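Local coordinates for putative trimethylamine methyltransferase (Rhizobium meliloti, PDB 4YYC), which probably acts as a methyltransferase, the activity generally assigned to the trimethylamine methyltransferase (MttB) family, at residues 188-201 / 509-522. Sequence-based numbering, arbitrary orientation. Where two conformers were deposited one is given.
Sequences AVNKRHLDMVYSHI and LKEFIAKRKDSMPD
An antiparallel helix pair forms this contact: helix 503-518 runs against helix 192-202, and the axes of their parts 509-518 and 192-201 approach to 10.3 Å, at 168°. Leu-194 is the knob, seated in a hole made by Phe-512, Ile-513, Arg-516 and Lys-517. Its two methyls and CB each have their own neighbours: CD1 touches CG of Lys-517 at 3.9 Å and also CB of Arg-516, CD2 reaches CE2 of the Phe-512 ring, and CB rests on CG2 of Ile-513. One turn on, CD1 of Ile-513 packs on CB of Tyr-198 at 3.8 Å, the two side chains crossing at about a right angle, and CB of Leu-509 stands at the edge of the tyrosine ring. CG2 of Ile-201 meets CD1 of Leu-509 at 3.9 Å, extending the apolar seam.

Two lysines, one from each segment, cross obliquely beside this seam. Lys-517, extended beyond CG, brings NZ to OD2 of Asp-195 at 2.7 Å, a salt bridge on the syn lone pair. Lys-191 is also extended, chi2 to chi4 all near 180°, which carries NZ to the C-terminal end of helix 509-518; there it bonds weakly to the carbonyl oxygens of Lys-517 and Met-520 and binds a water. NZ also lies by OD1 of Asp-522, a charge pairing whose modelled length is too short to trust. Asn-190 holds the final loop: ND2 donates to O of Pro-521 at 2.7 Å with the acceptor near its amide plane. A second water joins N of Ala-188 to OD2 of Asp-522.

The pair lies at the periphery of the chain. Tyr-198 OH bonds to Asp-506 earlier in helix 503-518, and Asp-220 of helix 215-229 bridges the two segments through His-193 and Arg-516. That helix also packs against Leu-509 and Phe-512, while strand 208-209 backs Val-197 and Ile-201 through Phe-208, and helix 158-170 lies against Met-196, Ser-199 and His-200.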
# COMPACT_ATOMS: atom_id res chain seq x y z
N ALA A 188 -22.94 -26.62 19.46
CA ALA A 188 -21.92 -27.38 20.19
C ALA A 188 -20.65 -27.56 19.42
O ALA A 188 -20.67 -27.75 18.20
CB ALA A 188 -22.46 -28.72 20.60
N VAL A 189 -19.53 -27.59 20.14
CA VAL A 189 -18.23 -27.65 19.52
C VAL A 189 -18.03 -28.87 18.62
O VAL A 189 -17.37 -28.76 17.61
CB VAL A 189 -17.08 -27.59 20.60
CG1 VAL A 189 -15.72 -27.90 20.02
CG2 VAL A 189 -17.06 -26.21 21.27
N ASN A 190 -18.60 -30.01 19.01
CA ASN A 190 -18.47 -31.23 18.23
C ASN A 190 -19.42 -31.31 17.06
O ASN A 190 -19.33 -32.24 16.30
CB ASN A 190 -18.59 -32.47 19.14
CG ASN A 190 -19.96 -32.60 19.78
OD1 ASN A 190 -20.72 -31.66 19.87
ND2 ASN A 190 -20.26 -33.79 20.32
N LYS A 191 -20.33 -30.34 16.89
CA LYS A 191 -21.29 -30.38 15.78
C LYS A 191 -21.23 -29.22 14.82
O LYS A 191 -21.72 -29.33 13.69
CB LYS A 191 -22.71 -30.44 16.34
CG LYS A 191 -23.02 -31.78 17.01
CD LYS A 191 -24.30 -31.73 17.79
CE LYS A 191 -24.41 -32.97 18.64
NZ LYS A 191 -25.77 -33.10 19.21
N ARG A 192 -20.67 -28.11 15.27
CA ARG A 192 -20.76 -26.86 14.51
C ARG A 192 -20.13 -26.93 13.13
O ARG A 192 -20.55 -26.24 12.23
CB ARG A 192 -20.22 -25.67 15.32
CG ARG A 192 -18.75 -25.74 15.65
CD ARG A 192 -18.20 -24.62 16.51
NE ARG A 192 -18.87 -24.51 17.78
CZ ARG A 192 -18.38 -23.82 18.83
NH1 ARG A 192 -17.19 -23.22 18.73
NH2 ARG A 192 -19.07 -23.75 19.95
N HIS A 193 -19.09 -27.75 12.96
CA HIS A 193 -18.48 -27.92 11.65
C HIS A 193 -19.47 -28.31 10.55
O HIS A 193 -19.33 -27.91 9.38
CB HIS A 193 -17.35 -28.95 11.67
CG HIS A 193 -17.81 -30.37 11.92
ND1 HIS A 193 -18.26 -30.83 13.14
CD2 HIS A 193 -17.89 -31.43 11.08
CE1 HIS A 193 -18.55 -32.11 13.06
NE2 HIS A 193 -18.33 -32.50 11.82
N LEU A 194 -20.48 -29.08 10.93
CA LEU A 194 -21.46 -29.54 9.96
C LEU A 194 -22.28 -28.36 9.43
O LEU A 194 -22.50 -28.22 8.23
CB LEU A 194 -22.41 -30.54 10.64
CG LEU A 194 -21.71 -31.82 11.10
CD1 LEU A 194 -22.55 -32.51 12.13
CD2 LEU A 194 -21.34 -32.72 9.94
N ASP A 195 -22.71 -27.52 10.35
CA ASP A 195 -23.46 -26.28 9.99
C ASP A 195 -22.62 -25.26 9.23
O ASP A 195 -23.15 -24.55 8.37
CB ASP A 195 -24.08 -25.67 11.24
CG ASP A 195 -25.09 -26.58 11.85
OD1 ASP A 195 -26.21 -26.77 11.28
OD2 ASP A 195 -24.78 -27.21 12.88
N MSE A 196 -21.34 -25.21 9.58
CA MSE A 196 -20.40 -24.26 8.94
C MSE A 196 -20.26 -24.70 7.49
O MSE A 196 -20.44 -23.89 6.59
CB MSE A 196 -19.11 -24.25 9.72
CG MSE A 196 -19.28 -23.55 11.07
SE MSE A 196 -17.87 -24.11 12.35
CE MSE A 196 -16.56 -22.95 11.64
N VAL A 197 -19.92 -25.97 7.24
CA VAL A 197 -19.80 -26.41 5.84
C VAL A 197 -21.14 -26.24 5.09
O VAL A 197 -21.19 -25.74 3.96
CB VAL A 197 -19.27 -27.86 5.73
CG1 VAL A 197 -19.37 -28.38 4.30
CG2 VAL A 197 -17.85 -27.95 6.29
N TYR A 198 -22.22 -26.65 5.72
CA TYR A 198 -23.54 -26.51 5.10
C TYR A 198 -23.81 -25.07 4.69
O TYR A 198 -24.36 -24.82 3.61
CB TYR A 198 -24.64 -26.98 6.03
CG TYR A 198 -26.03 -26.84 5.41
CD1 TYR A 198 -26.49 -27.77 4.48
CD2 TYR A 198 -26.85 -25.79 5.72
CE1 TYR A 198 -27.77 -27.67 3.92
CE2 TYR A 198 -28.11 -25.64 5.16
CZ TYR A 198 -28.57 -26.58 4.25
OH TYR A 198 -29.83 -26.39 3.71
N SER A 199 -23.42 -24.13 5.54
CA SER A 199 -23.66 -22.70 5.25
C SER A 199 -22.97 -22.25 3.97
O SER A 199 -23.54 -21.51 3.17
CB SER A 199 -23.21 -21.83 6.44
OG SER A 199 -24.01 -22.13 7.55
N HIS A 200 -21.74 -22.71 3.73
CA HIS A 200 -21.02 -22.42 2.49
C HIS A 200 -21.71 -23.00 1.26
O HIS A 200 -21.53 -22.49 0.17
CB HIS A 200 -19.57 -22.91 2.57
CG HIS A 200 -18.72 -22.11 3.52
ND1 HIS A 200 -18.37 -20.80 3.28
CD2 HIS A 200 -18.15 -22.43 4.70
CE1 HIS A 200 -17.62 -20.36 4.26
NE2 HIS A 200 -17.47 -21.33 5.14
N ILE A 201 -22.48 -24.06 1.44
CA ILE A 201 -23.19 -24.68 0.32
C ILE A 201 -24.53 -24.04 0.08
O ILE A 201 -24.89 -23.80 -1.08
CB ILE A 201 -23.32 -26.21 0.53
CG1 ILE A 201 -21.94 -26.84 0.69
CG2 ILE A 201 -24.10 -26.83 -0.62
CD1 ILE A 201 -21.92 -28.25 1.24
N LEU A 509 -27.84 -33.66 2.14
CA LEU A 509 -26.95 -33.02 3.11
C LEU A 509 -27.59 -32.93 4.50
O LEU A 509 -26.94 -33.19 5.48
CB LEU A 509 -26.57 -31.60 2.64
CG LEU A 509 -25.63 -31.59 1.44
CD1 LEU A 509 -25.61 -30.19 0.80
CD2 LEU A 509 -24.23 -32.09 1.84
N LYS A 510 -28.85 -32.51 4.55
CA LYS A 510 -29.56 -32.39 5.82
C LYS A 510 -29.69 -33.75 6.48
O LYS A 510 -29.58 -33.84 7.69
CB LYS A 510 -30.95 -31.83 5.60
CG LYS A 510 -30.98 -30.37 5.22
CD LYS A 510 -32.43 -29.99 4.92
CE LYS A 510 -32.53 -28.50 4.84
NZ LYS A 510 -32.45 -27.88 6.19
N GLU A 511 -29.92 -34.79 5.69
CA GLU A 511 -30.03 -36.15 6.26
C GLU A 511 -28.72 -36.60 6.86
O GLU A 511 -28.71 -37.15 7.97
CB GLU A 511 -30.52 -37.18 5.24
CG GLU A 511 -32.02 -37.13 5.07
CD GLU A 511 -32.55 -38.14 4.06
OE1 GLU A 511 -33.51 -37.74 3.33
OE2 GLU A 511 -32.05 -39.31 4.03
N PHE A 512 -27.62 -36.30 6.17
CA PHE A 512 -26.27 -36.62 6.65
C PHE A 512 -25.96 -35.91 7.95
O PHE A 512 -25.46 -36.50 8.92
CB PHE A 512 -25.22 -36.28 5.62
CG PHE A 512 -23.79 -36.45 6.11
CD1 PHE A 512 -23.17 -37.70 6.08
CD2 PHE A 512 -23.09 -35.36 6.64
CE1 PHE A 512 -21.87 -37.87 6.57
CE2 PHE A 512 -21.80 -35.53 7.13
CZ PHE A 512 -21.19 -36.78 7.09
N ILE A 513 -26.24 -34.61 7.95
CA ILE A 513 -25.98 -33.79 9.12
C ILE A 513 -26.78 -34.31 10.31
O ILE A 513 -26.22 -34.43 11.39
CB ILE A 513 -26.26 -32.30 8.83
CG1 ILE A 513 -25.23 -31.80 7.80
CG2 ILE A 513 -26.22 -31.48 10.11
CD1 ILE A 513 -25.61 -30.45 7.26
N ALA A 514 -28.07 -34.54 10.11
CA ALA A 514 -28.92 -35.00 11.20
C ALA A 514 -28.43 -36.32 11.77
O ALA A 514 -28.45 -36.52 12.99
CB ALA A 514 -30.38 -35.10 10.75
N LYS A 515 -28.05 -37.24 10.90
CA LYS A 515 -27.54 -38.52 11.33
C LYS A 515 -26.28 -38.34 12.17
O LYS A 515 -26.15 -38.93 13.24
CB LYS A 515 -27.33 -39.39 10.11
CG LYS A 515 -26.66 -40.73 10.36
CD LYS A 515 -26.70 -41.56 9.09
N ARG A 516 -25.35 -37.51 11.70
CA ARG A 516 -24.14 -37.27 12.44
C ARG A 516 -24.42 -36.62 13.78
O ARG A 516 -23.87 -37.03 14.77
CB ARG A 516 -23.15 -36.41 11.62
CG ARG A 516 -22.59 -37.13 10.41
CD ARG A 516 -21.64 -38.30 10.75
NE ARG A 516 -20.48 -37.77 11.38
CZ ARG A 516 -20.08 -37.93 12.63
NH1 ARG A 516 -20.63 -38.81 13.47
NH2 ARG A 516 -19.03 -37.24 13.03
N LYS A 517 -25.31 -35.62 13.83
CA LYS A 517 -25.63 -34.97 15.10
C LYS A 517 -26.27 -35.94 16.10
O LYS A 517 -26.00 -35.88 17.30
CB LYS A 517 -26.54 -33.75 14.88
CG LYS A 517 -25.81 -32.60 14.19
CD LYS A 517 -26.63 -31.32 14.26
CE LYS A 517 -25.90 -30.20 13.63
NZ LYS A 517 -26.63 -28.90 13.76
N ASP A 518 -27.14 -36.79 15.60
CA ASP A 518 -27.82 -37.76 16.48
C ASP A 518 -26.87 -38.81 17.03
O ASP A 518 -27.19 -39.46 18.04
CB ASP A 518 -28.99 -38.46 15.79
CG ASP A 518 -30.00 -39.04 16.79
OD1 ASP A 518 -30.54 -38.25 17.60
OD2 ASP A 518 -30.26 -40.27 16.81
N SER A 519 -25.74 -39.03 16.36
CA SER A 519 -24.78 -40.05 16.80
C SER A 519 -23.87 -39.61 17.95
O SER A 519 -23.10 -40.43 18.43
CB SER A 519 -23.92 -40.47 15.61
OG SER A 519 -22.94 -39.50 15.32
N MSE A 520 -23.96 -38.36 18.39
CA MSE A 520 -23.07 -37.78 19.40
C MSE A 520 -23.86 -36.95 20.37
O MSE A 520 -24.75 -36.22 19.94
CB MSE A 520 -22.17 -36.75 18.72
CG MSE A 520 -21.37 -37.37 17.60
SE MSE A 520 -19.99 -36.09 17.14
CE MSE A 520 -20.88 -35.29 15.58
N PRO A 521 -23.54 -37.00 21.67
CA PRO A 521 -24.09 -35.96 22.58
C PRO A 521 -23.25 -34.68 22.40
O PRO A 521 -22.09 -34.79 22.00
CB PRO A 521 -23.90 -36.56 23.97
CG PRO A 521 -22.72 -37.47 23.84
CD PRO A 521 -22.60 -37.89 22.39
N ASP A 522 -23.80 -33.50 22.68
CA ASP A 522 -23.09 -32.20 22.45
C ASP A 522 -21.75 -32.09 23.22
O ASP A 522 -21.58 -32.72 24.27
CB ASP A 522 -23.99 -31.01 22.84
CG ASP A 522 -25.16 -30.81 21.87
OD1 ASP A 522 -25.52 -31.75 21.16
OD2 ASP A 522 -25.75 -29.71 21.83
O HOH W 1 -25.68 -27.56 19.46
O HOH W 2 -28.23 -33.70 18.11